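Local atomic coordinates of class II aldolase/adducin domain protein (Pseudomonas syringae pv. phaseolicola 1448A, PDB entry 3OCR), a protein that is of unproven activity but belongs to the class II aldolase family, which also takes in the adducins, and is tentatively linked to actin filament binding. Residues F229-R232 with E233-A236; Q220-G223 with N224-V228; L102-Y106 with A107-I111; W50-H53 with I54-F58. One frame throughout, in Å; residues are numbered along the deposited sequence.

Contact 1 (F229-R232 with E233-A236)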
loop_
_atom_site.group_PDB
_atom_site.type_symbol
_atom_site.label_atom_id
_atom_site.label_comp_id
_atom_site.label_asym_id
_atom_site.label_seq_id
_atom_site.Cartn_x
_atom_site.Cartn_y
_atom_site.Cartn_z
ATOM N N PHE A 229 -1.608 -20.838 -16.661
ATOM C CA PHE A 229 -1.493 -21.992 -15.778
ATOM C C PHE A 229 -0.411 -22.916 -16.339
ATOM O O PHE A 229 -0.611 -23.511 -17.420
ATOM C CB PHE A 229 -2.840 -22.741 -15.723
ATOM C CG PHE A 229 -3.944 -21.968 -15.043
ATOM C CD1 PHE A 229 -4.263 -22.222 -13.712
ATOM C CD2 PHE A 229 -4.659 -20.986 -15.729
ATOM C CE1 PHE A 229 -5.279 -21.498 -13.075
ATOM C CE2 PHE A 229 -5.678 -20.259 -15.094
ATOM C CZ PHE A 229 -5.988 -20.516 -13.774
ATOM N N PRO A 230 0.737 -23.037 -15.632
ATOM C CA PRO A 230 1.757 -24.006 -16.057
ATOM C C PRO A 230 1.167 -25.416 -16.163
ATOM O O PRO A 230 0.150 -25.706 -15.518
ATOM C CB PRO A 230 2.784 -23.955 -14.909
ATOM C CG PRO A 230 2.603 -22.611 -14.307
ATOM C CD PRO A 230 1.137 -22.345 -14.384
ATOM N N PRO A 231 1.797 -26.299 -16.961
ATOM C CA PRO A 231 1.215 -27.616 -17.187
ATOM C C PRO A 231 1.225 -28.426 -15.903
ATOM O O PRO A 231 1.976 -28.107 -14.961
ATOM C CB PRO A 231 2.138 -28.250 -18.242
ATOM C CG PRO A 231 3.022 -27.169 -18.720
ATOM C CD PRO A 231 3.101 -26.159 -17.628
ATOM N N ARG A 232 0.357 -29.426 -15.862
ATOM C CA ARG A 232 0.182 -30.285 -14.687
ATOM C C ARG A 232 1.498 -30.927 -14.223
ATOM O O ARG A 232 1.767 -30.978 -13.015
ATOM C CB ARG A 232 -0.891 -31.354 -14.971
ATOM C CG ARG A 232 -2.308 -30.776 -15.093
ATOM C CD ARG A 232 -3.093 -30.894 -13.773
ATOM N NE ARG A 232 -4.120 -29.859 -13.583
ATOM C CZ ARG A 232 -5.317 -29.832 -14.177
ATOM N NH1 ARG A 232 -5.689 -30.773 -15.044
ATOM N NH2 ARG A 232 -6.152 -28.833 -13.909
ATOM N N GLU A 233 2.301 -31.398 -15.178
ATOM C CA GLU A 233 3.596 -32.020 -14.878
ATOM C C GLU A 233 4.514 -31.065 -14.117
ATOM O O GLU A 233 5.222 -31.477 -13.193
ATOM C CB GLU A 233 4.278 -32.487 -16.159
ATOM C CG GLU A 233 3.323 -33.143 -17.154
ATOM C CD GLU A 233 2.638 -32.123 -18.030
ATOM O OE1 GLU A 233 3.269 -31.691 -19.021
ATOM O OE2 GLU A 233 1.483 -31.749 -17.728
ATOM N N VAL A 234 4.483 -29.789 -14.503
ATOM C CA VAL A 234 5.320 -28.764 -13.853
ATOM C C VAL A 234 4.873 -28.534 -12.408
ATOM O O VAL A 234 5.706 -28.412 -11.504
ATOM C CB VAL A 234 5.337 -27.447 -14.660
ATOM C CG1 VAL A 234 6.083 -26.345 -13.896
ATOM C CG2 VAL A 234 5.948 -27.682 -16.038
ATOM N N ILE A 235 3.556 -28.472 -12.203
ATOM C CA ILE A 235 2.965 -28.376 -10.857
ATOM C C ILE A 235 3.436 -29.583 -10.038
ATOM O O ILE A 235 3.965 -29.421 -8.923
ATOM C CB ILE A 235 1.397 -28.325 -10.910
ATOM C CG1 ILE A 235 0.886 -27.152 -11.766
ATOM C CG2 ILE A 235 0.756 -28.359 -9.503
ATOM C CD1 ILE A 235 1.444 -25.878 -11.403
ATOM N N ALA A 236 3.279 -30.769 -10.624
ATOM C CA ALA A 236 3.717 -32.041 -9.998
ATOM C C ALA A 236 5.182 -32.053 -9.573
ATOM O O ALA A 236 5.493 -32.475 -8.459
ATOM C CB ALA A 236 3.445 -33.205 -10.903
#
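Glu233, at the start of helix 232-243, curls back toward Pro231 in one of its two deposited conformers, so this approach is tentative; there the chain bends at chi2 and the carboxylate lies near the proline ring. Val234 comes next and carries much of the packing. Its CG2, anti to the carbonyl carbon, presses against the proline ring, with Val234 CG2 to Pro231 CD at 3.6 Å, while the other methyl, CG1, reaches Pro230 CB at 4.2 Å. Its N-H makes a weak bond to Pro231 O. Ile235 N points to the same oxygen far more squarely, 3.2 Å from Pro231 O with an N-H...O angle of 164°, and closes the first full helical turn. The side chain of Ile235 swings back toward Pro230, where Ile235 CD1 meets Pro230 CB at 4.2 Å; both residues also rest on Ile151 of helix 148-151. Ala236 N continues the helical pattern with a straight bond to Arg232 O, 2.8 Å. Across the subunit boundary, Pro230 packs on Asn189 and Val234 on Glu163 of the second subunit. With Pro231 as N-cap, the apolar pair formed by the residue before the cap, Pro230, and Ile235 is a hydrophobic staple at a helix N-terminus.

Contact 2 (Q220-G223 with N224-V228)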
loop_
_atom_site.group_PDB
_atom_site.type_symbol
_atom_site.label_atom_id
_atom_site.label_comp_id
_atom_site.label_asym_id
_atom_site.label_seq_id
_atom_site.Cartn_x
_atom_site.Cartn_y
_atom_site.Cartn_z
ATOM N N GLN A 220 -4.578 -11.649 -10.819
ATOM C CA GLN A 220 -5.924 -11.847 -11.352
ATOM C C GLN A 220 -6.695 -10.519 -11.621
ATOM O O GLN A 220 -7.890 -10.545 -11.980
ATOM C CB GLN A 220 -6.708 -12.792 -10.424
ATOM C CG GLN A 220 -7.277 -12.080 -9.205
ATOM C CD GLN A 220 -7.722 -13.033 -8.080
ATOM O OE1 GLN A 220 -7.731 -12.629 -6.917
ATOM N NE2 GLN A 220 -8.109 -14.269 -8.423
ATOM N N SER A 221 -6.037 -9.370 -11.477
ATOM C CA SER A 221 -6.735 -8.073 -11.643
ATOM C C SER A 221 -7.495 -7.881 -12.970
ATOM O O SER A 221 -8.451 -7.108 -13.029
ATOM C CB SER A 221 -5.774 -6.923 -11.448
ATOM O OG SER A 221 -5.041 -7.148 -10.279
ATOM N N ALA A 222 -7.064 -8.560 -14.030
ATOM C CA ALA A 222 -7.861 -8.561 -15.279
ATOM C C ALA A 222 -8.737 -9.772 -15.459
ATOM O O ALA A 222 -9.269 -9.976 -16.552
ATOM C CB ALA A 222 -6.986 -8.344 -16.529
ATOM N N GLY A 223 -8.949 -10.552 -14.403
ATOM C CA GLY A 223 -9.764 -11.762 -14.531
ATOM C C GLY A 223 -8.893 -13.009 -14.547
ATOM O O GLY A 223 -7.741 -12.983 -15.007
ATOM N N ASN A 224 -9.448 -14.102 -14.043
ATOM C CA ASN A 224 -8.753 -15.394 -14.064
ATOM C C ASN A 224 -8.460 -15.884 -15.504
ATOM O O ASN A 224 -7.464 -16.574 -15.754
ATOM C CB ASN A 224 -9.552 -16.427 -13.231
ATOM C CG ASN A 224 -9.389 -16.229 -11.725
ATOM O OD1 ASN A 224 -8.627 -15.367 -11.269
ATOM N ND2 ASN A 224 -10.104 -17.053 -10.929
ATOM N N ALA A 225 -9.302 -15.483 -16.458
ATOM C CA ALA A 225 -9.104 -15.890 -17.853
ATOM C C ALA A 225 -7.812 -15.335 -18.500
ATOM O O ALA A 225 -7.395 -15.816 -19.531
ATOM C CB ALA A 225 -10.325 -15.545 -18.694
ATOM N N GLU A 226 -7.162 -14.352 -17.871
ATOM C CA GLU A 226 -5.900 -13.836 -18.412
ATOM C C GLU A 226 -4.679 -14.599 -17.888
ATOM O O GLU A 226 -3.541 -14.362 -18.323
ATOM C CB GLU A 226 -5.767 -12.336 -18.125
ATOM C CG GLU A 226 -6.886 -11.504 -18.724
ATOM C CD GLU A 226 -6.752 -11.329 -20.245
ATOM O OE1 GLU A 226 -5.790 -11.877 -20.852
ATOM O OE2 GLU A 226 -7.604 -10.628 -20.830
ATOM N N LEU A 227 -4.920 -15.526 -16.962
ATOM C CA LEU A 227 -3.836 -16.192 -16.266
ATOM C C LEU A 227 -3.204 -17.305 -17.081
ATOM O O LEU A 227 -3.895 -17.996 -17.843
ATOM C CB LEU A 227 -4.318 -16.720 -14.912
ATOM C CG LEU A 227 -4.792 -15.693 -13.890
ATOM C CD1 LEU A 227 -5.376 -16.416 -12.706
ATOM C CD2 LEU A 227 -3.664 -14.806 -13.435
ATOM N N VAL A 228 -1.891 -17.440 -16.953
ATOM C CA VAL A 228 -1.177 -18.616 -17.483
ATOM C C VAL A 228 -1.056 -19.661 -16.383
ATOM O O VAL A 228 -0.454 -19.419 -15.328
ATOM C CB VAL A 228 0.268 -18.299 -17.984
ATOM C CG1 VAL A 228 0.967 -19.569 -18.447
ATOM C CG2 VAL A 228 0.259 -17.314 -19.086
HETATM O O HOH W 1 -9.343 -8.907 -19.142
#
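Gln220 NE2 donates to Asn224 OD1 over 3.1 Å, the N-H...O angle being 162°, and it arrives in the carbonyl plane on a lone pair of the oxygen. The two side chains run side by side with their amide planes 23° apart, so the groups are almost coplanar. Gln220 CG sits between its own N and carbonyl carbon (chi1 81°), and the chain then extends along Asn224. The other end of the amide is held too, since Gln220 OE1 accepts from Gln139 NE2; with both ends engaged, the rotation of the amide is fixed. In the backbone, Gly223 N bonds to Gln220 O, and Glu226 N donates to Gly223 O at 3.2 Å. A water bridges the two halves, donating to Ala222 O at 2.8 Å and to Glu226 OE2 at 3.0 Å; the Glu226 chain, bent at chi2, also lays its CG 3.8 Å from Ala222 CB. Gly223 has positive phi and extended psi, backbone angles at which a side chain would be jammed against the carbonyl oxygen of Ala222, and it turns the chain between the two halves. Leu227 sends CD2 to within 4.2 Å of Gln220 N and also packs on Leu144. Other copies close round the loop: Ala222 and Glu226 meet Asn224 of the second subunit, and Gln220 meets Ala222 of the third. The whole is a helix-terminating turn followed by one short 3-10 turn, at the end of helix 199-219 and at a subunit interface of the tetramer.

Contact 3 (L102-Y106 with A107-I111)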
loop_
_atom_site.group_PDB
_atom_site.type_symbol
_atom_site.label_atom_id
_atom_site.label_comp_id
_atom_site.label_asym_id
_atom_site.label_seq_id
_atom_site.Cartn_x
_atom_site.Cartn_y
_atom_site.Cartn_z
ATOM N N LEU A 102 -6.036 -10.619 32.616
ATOM C CA LEU A 102 -6.991 -10.271 31.549
ATOM C C LEU A 102 -7.733 -11.475 30.996
ATOM O O LEU A 102 -8.716 -11.329 30.279
ATOM C CB LEU A 102 -6.296 -9.544 30.390
ATOM C CG LEU A 102 -5.654 -8.174 30.641
ATOM C CD1 LEU A 102 -4.797 -7.761 29.446
ATOM C CD2 LEU A 102 -6.703 -7.109 30.950
ATOM N N GLY A 103 -7.237 -12.667 31.305
ATOM C CA GLY A 103 -7.783 -13.892 30.735
ATOM C C GLY A 103 -7.603 -13.926 29.236
ATOM O O GLY A 103 -6.754 -13.213 28.680
ATOM N N ILE A 104 -8.401 -14.749 28.571
ATOM C CA ILE A 104 -8.243 -14.967 27.144
ATOM C C ILE A 104 -9.556 -14.722 26.452
ATOM O O ILE A 104 -10.578 -14.596 27.092
ATOM C CB ILE A 104 -7.761 -16.426 26.807
ATOM C CG1 ILE A 104 -8.832 -17.479 27.162
ATOM C CG2 ILE A 104 -6.420 -16.723 27.484
ATOM C CD1 ILE A 104 -8.671 -18.839 26.402
ATOM N N ASN A 105 -9.512 -14.630 25.135
ATOM C CA ASN A 105 -10.728 -14.652 24.352
ATOM C C ASN A 105 -11.153 -16.098 24.247
ATOM O O ASN A 105 -10.663 -16.842 23.389
ATOM C CB ASN A 105 -10.477 -14.100 22.956
ATOM C CG ASN A 105 -11.699 -14.156 22.084
ATOM O OD1 ASN A 105 -12.729 -14.717 22.462
ATOM N ND2 ASN A 105 -11.598 -13.556 20.903
ATOM N N TYR A 106 -12.061 -16.485 25.128
ATOM C CA TYR A 106 -12.461 -17.879 25.247
ATOM C C TYR A 106 -13.050 -18.432 23.944
ATOM O O TYR A 106 -12.749 -19.563 23.557
ATOM C CB TYR A 106 -13.467 -18.014 26.377
ATOM C CG TYR A 106 -13.725 -19.417 26.866
ATOM C CD1 TYR A 106 -14.736 -20.202 26.293
ATOM C CD2 TYR A 106 -13.000 -19.941 27.943
ATOM C CE1 TYR A 106 -15.005 -21.478 26.770
ATOM C CE2 TYR A 106 -13.255 -21.218 28.422
ATOM C CZ TYR A 106 -14.257 -21.979 27.835
ATOM O OH TYR A 106 -14.508 -23.236 28.315
ATOM N N ALA A 107 -13.863 -17.630 23.264
ATOM C CA ALA A 107 -14.506 -18.071 22.026
ATOM C C ALA A 107 -13.510 -18.170 20.860
ATOM O O ALA A 107 -13.640 -19.042 19.992
ATOM C CB ALA A 107 -15.659 -17.141 21.679
ATOM N N GLY A 108 -12.512 -17.284 20.847
ATOM C CA GLY A 108 -11.465 -17.312 19.816
ATOM C C GLY A 108 -10.519 -18.507 19.930
ATOM O O GLY A 108 -9.849 -18.861 18.969
ATOM N N TYR A 109 -10.449 -19.107 21.120
ATOM C CA TYR A 109 -9.575 -20.250 21.387
ATOM C C TYR A 109 -10.120 -21.608 20.919
ATOM O O TYR A 109 -9.365 -22.583 20.789
ATOM C CB TYR A 109 -9.269 -20.319 22.885
ATOM C CG TYR A 109 -8.391 -21.479 23.322
ATOM C CD1 TYR A 109 -7.044 -21.547 22.952
ATOM C CD2 TYR A 109 -8.895 -22.493 24.142
ATOM C CE1 TYR A 109 -6.220 -22.629 23.373
ATOM C CE2 TYR A 109 -8.082 -23.575 24.550
ATOM C CZ TYR A 109 -6.751 -23.626 24.170
ATOM O OH TYR A 109 -5.944 -24.671 24.600
ATOM N N VAL A 110 -11.421 -21.681 20.694
ATOM C CA VAL A 110 -12.057 -22.934 20.302
ATOM C C VAL A 110 -11.435 -23.585 19.060
ATOM O O VAL A 110 -11.216 -24.798 19.038
ATOM C CB VAL A 110 -13.571 -22.742 20.115
ATOM C CG1 VAL A 110 -14.200 -23.988 19.468
ATOM C CG2 VAL A 110 -14.237 -22.432 21.488
ATOM N N ILE A 111 -11.144 -22.796 18.032
ATOM C CA ILE A 111 -10.509 -23.364 16.836
ATOM C C ILE A 111 -9.132 -23.966 17.143
ATOM O O ILE A 111 -8.812 -25.048 16.687
ATOM C CB ILE A 111 -10.465 -22.361 15.642
ATOM C CG1 ILE A 111 -9.953 -23.077 14.386
ATOM C CG2 ILE A 111 -9.654 -21.080 15.981
ATOM C CD1 ILE A 111 -10.488 -22.491 13.086
#
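Tyr109 N is shared by two backbone oxygens, both through weak bonds: Asn105 O at 3.2 Å and Tyr106 O at 3.4 Å. The firmer bond lies one residue earlier, where Gly108 N donates to Asn105 OD1 at 3.0 Å with an N-H...O angle of 158°. The N-H approaches from above the amide plane of Asn105, 74° out of it, so it does not meet a lone pair. Asn105 reaches this place because its CG stands anti to the backbone N (chi1 178°), folding the amide back over the following turn. Gly108 has no side chain, and the amide comes close to its backbone, with Asn105 ND2 3.9 Å from Gly108 CA. On the inner side Ile104 CD1 approaches Tyr109 CB at 3.9 Å, the two side chains crossing at a slant. Both then pack into the sheet, on Ile71 of strand 68-71 and Val89 of strand 87-90, while Tyr109 OH makes a weak bond to Asp90 O. Farther along, Val110 packs against Arg172 of helix 169-179. An asparagine oxygen meeting an N-H three residues later marks the turn that leads the loop after strand 95-97 into helix 110-118 of the aldolase domain.

Contact 4 (W50-H53 with I54-F58)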
loop_
_atom_site.group_PDB
_atom_site.type_symbol
_atom_site.label_atom_id
_atom_site.label_comp_id
_atom_site.label_asym_id
_atom_site.label_seq_id
_atom_site.Cartn_x
_atom_site.Cartn_y
_atom_site.Cartn_z
ATOM N N TRP A 50 -0.064 -8.688 9.526
ATOM C CA TRP A 50 -0.996 -9.806 9.356
ATOM C C TRP A 50 -2.108 -9.767 10.407
ATOM O O TRP A 50 -2.647 -10.801 10.767
ATOM C CB TRP A 50 -0.280 -11.166 9.431
ATOM C CG TRP A 50 0.844 -11.383 8.443
ATOM C CD1 TRP A 50 0.970 -10.826 7.205
ATOM C CD2 TRP A 50 1.978 -12.240 8.615
ATOM N NE1 TRP A 50 2.118 -11.275 6.594
ATOM C CE2 TRP A 50 2.758 -12.144 7.435
ATOM C CE3 TRP A 50 2.415 -13.077 9.649
ATOM C CZ2 TRP A 50 3.962 -12.847 7.265
ATOM C CZ3 TRP A 50 3.611 -13.777 9.487
ATOM C CH2 TRP A 50 4.371 -13.659 8.297
ATOM N N THR A 51 -2.427 -8.581 10.911
ATOM C CA THR A 51 -3.262 -8.463 12.111
ATOM C C THR A 51 -4.648 -7.943 11.780
ATOM O O THR A 51 -4.844 -7.304 10.760
ATOM C CB THR A 51 -2.680 -7.477 13.133
ATOM O OG1 THR A 51 -2.516 -6.197 12.508
ATOM C CG2 THR A 51 -1.368 -7.959 13.686
ATOM N N ASP A 52 -5.582 -8.198 12.691
ATOM C CA ASP A 52 -6.932 -7.691 12.602
ATOM C C ASP A 52 -7.258 -7.162 14.011
ATOM O O ASP A 52 -8.061 -7.731 14.763
ATOM C CB ASP A 52 -7.864 -8.819 12.090
ATOM C CG ASP A 52 -9.333 -8.471 12.170
ATOM O OD1 ASP A 52 -9.676 -7.277 12.080
ATOM O OD2 ASP A 52 -10.149 -9.409 12.306
ATOM N N HIS A 53 -6.575 -6.066 14.363
ATOM C CA HIS A 53 -6.742 -5.402 15.657
ATOM C C HIS A 53 -6.545 -6.426 16.774
ATOM O O HIS A 53 -5.507 -7.073 16.836
ATOM C CB HIS A 53 -8.107 -4.695 15.745
ATOM C CG HIS A 53 -8.204 -3.691 16.857
ATOM N ND1 HIS A 53 -7.241 -2.724 17.081
ATOM C CD2 HIS A 53 -9.155 -3.498 17.804
ATOM C CE1 HIS A 53 -7.591 -1.993 18.125
ATOM N NE2 HIS A 53 -8.752 -2.436 18.578
ATOM N N ILE A 54 -7.545 -6.611 17.626
ATOM C CA ILE A 54 -7.393 -7.525 18.755
ATOM C C ILE A 54 -7.949 -8.923 18.507
ATOM O O ILE A 54 -8.059 -9.715 19.445
ATOM C CB ILE A 54 -8.005 -6.951 20.055
ATOM C CG1 ILE A 54 -9.430 -6.460 19.813
ATOM C CG2 ILE A 54 -7.120 -5.841 20.609
ATOM C CD1 ILE A 54 -10.267 -6.339 21.066
ATOM N N TYR A 55 -8.330 -9.208 17.270
ATOM C CA TYR A 55 -8.957 -10.467 16.956
ATOM C C TYR A 55 -7.902 -11.387 16.311
ATOM O O TYR A 55 -6.788 -10.951 16.013
ATOM C CB TYR A 55 -10.189 -10.213 16.091
ATOM C CG TYR A 55 -11.021 -9.077 16.671
ATOM C CD1 TYR A 55 -11.790 -9.276 17.824
ATOM C CD2 TYR A 55 -10.998 -7.796 16.106
ATOM C CE1 TYR A 55 -12.530 -8.241 18.388
ATOM C CE2 TYR A 55 -11.740 -6.747 16.657
ATOM C CZ TYR A 55 -12.503 -6.978 17.811
ATOM O OH TYR A 55 -13.246 -5.975 18.392
ATOM N N THR A 56 -8.236 -12.654 16.130
ATOM C CA THR A 56 -7.260 -13.685 15.716
ATOM C C THR A 56 -6.129 -13.955 16.720
ATOM O O THR A 56 -5.767 -13.113 17.531
ATOM C CB THR A 56 -6.711 -13.502 14.264
ATOM O OG1 THR A 56 -5.543 -12.667 14.256
ATOM C CG2 THR A 56 -7.797 -12.965 13.324
ATOM N N HIS A 57 -5.584 -15.163 16.636
ATOM C CA HIS A 57 -4.762 -15.725 17.681
ATOM C C HIS A 57 -3.765 -16.726 17.146
ATOM O O HIS A 57 -4.031 -17.411 16.145
ATOM C CB HIS A 57 -5.657 -16.435 18.687
ATOM C CG HIS A 57 -6.722 -15.556 19.264
ATOM N ND1 HIS A 57 -6.465 -14.645 20.266
ATOM C CD2 HIS A 57 -8.035 -15.422 18.958
ATOM C CE1 HIS A 57 -7.576 -13.992 20.554
ATOM N NE2 HIS A 57 -8.542 -14.442 19.776
ATOM N N PHE A 58 -2.620 -16.789 17.812
ATOM C CA PHE A 58 -1.618 -17.837 17.574
ATOM C C PHE A 58 -1.488 -18.668 18.842
ATOM O O PHE A 58 -1.306 -18.105 19.920
ATOM C CB PHE A 58 -0.251 -17.221 17.266
ATOM C CG PHE A 58 -0.202 -16.378 16.025
ATOM C CD1 PHE A 58 -1.197 -16.451 15.056
ATOM C CD2 PHE A 58 0.897 -15.555 15.791
ATOM C CE1 PHE A 58 -1.126 -15.681 13.916
ATOM C CE2 PHE A 58 0.974 -14.785 14.632
ATOM C CZ PHE A 58 -0.047 -14.868 13.688
HETATM O O HOH W 2 -5.129 -11.607 11.646
HETATM O O HOH W 3 -4.585 -9.072 15.215
#
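A type II' beta turn from Asp52 to Tyr55 reverses the chain in the loop between helix 29-47 and strand 58-61, inside the class II aldolase domain and against the third subunit. His53 holds the second position with positive phi (54°), a place in this turn more often filled by glycine. The closing bond runs from Tyr55 N to Asp52 O, 2.9 Å with an N-H...O angle of 161°. That oxygen also lies 3.2 Å from Tyr55 CD2, approaching the ring obliquely. Asp52 and Tyr55 slant past each other, OD2 approaching Tyr55 CB, while OD2 bonds to His129 and to His149 of the third subunit. At the tip of the turn His53 and Ile54 lie side by side. Ile54 CG1 reaches His53 CD2 at 3.6 Å, and Ile54 CG2 lies over one face of the imidazole near its rim. The polar ends of His53 and Tyr55 both turn to His256 of the third subunit: His53 NE2 bonds to the His256 O of that chain and Tyr55 OH to its ND1. One water fills the mouth of the turn, accepting from Asp52 N and donating to His53 O and Tyr55 O. Thr56 OG1 donates to Tyr55 O over 2.8 Å, and a second water, 2.8 Å from Trp50 O, gives its other hydrogen to Thr56 OG1, also at 2.8 Å.

In the fold
Contact 4 is the buried one; contacts 1 and 3 are at the surface and contact 2 is partly buried. Contacts 1 and 2 follow one another between helices 199-219 and 232-243, meet where Phe229 CE2 touches Asn224 O, and both face the second subunit. Contacts 3 and 4 have centres about 12 Å apart and touch at Asn105 ND2 and His57 NE2; contact 3 meets no other chain, whereas contacts 2 and 4 both reach the third subunit. Apolar proline packing dominates contact 1, paired amides contact 2, an asparagine folded onto backbone contact 3, and histidines, carboxylate and bridging waters contact 4. Contacts 1 and 3 each lead from a loop into a helix.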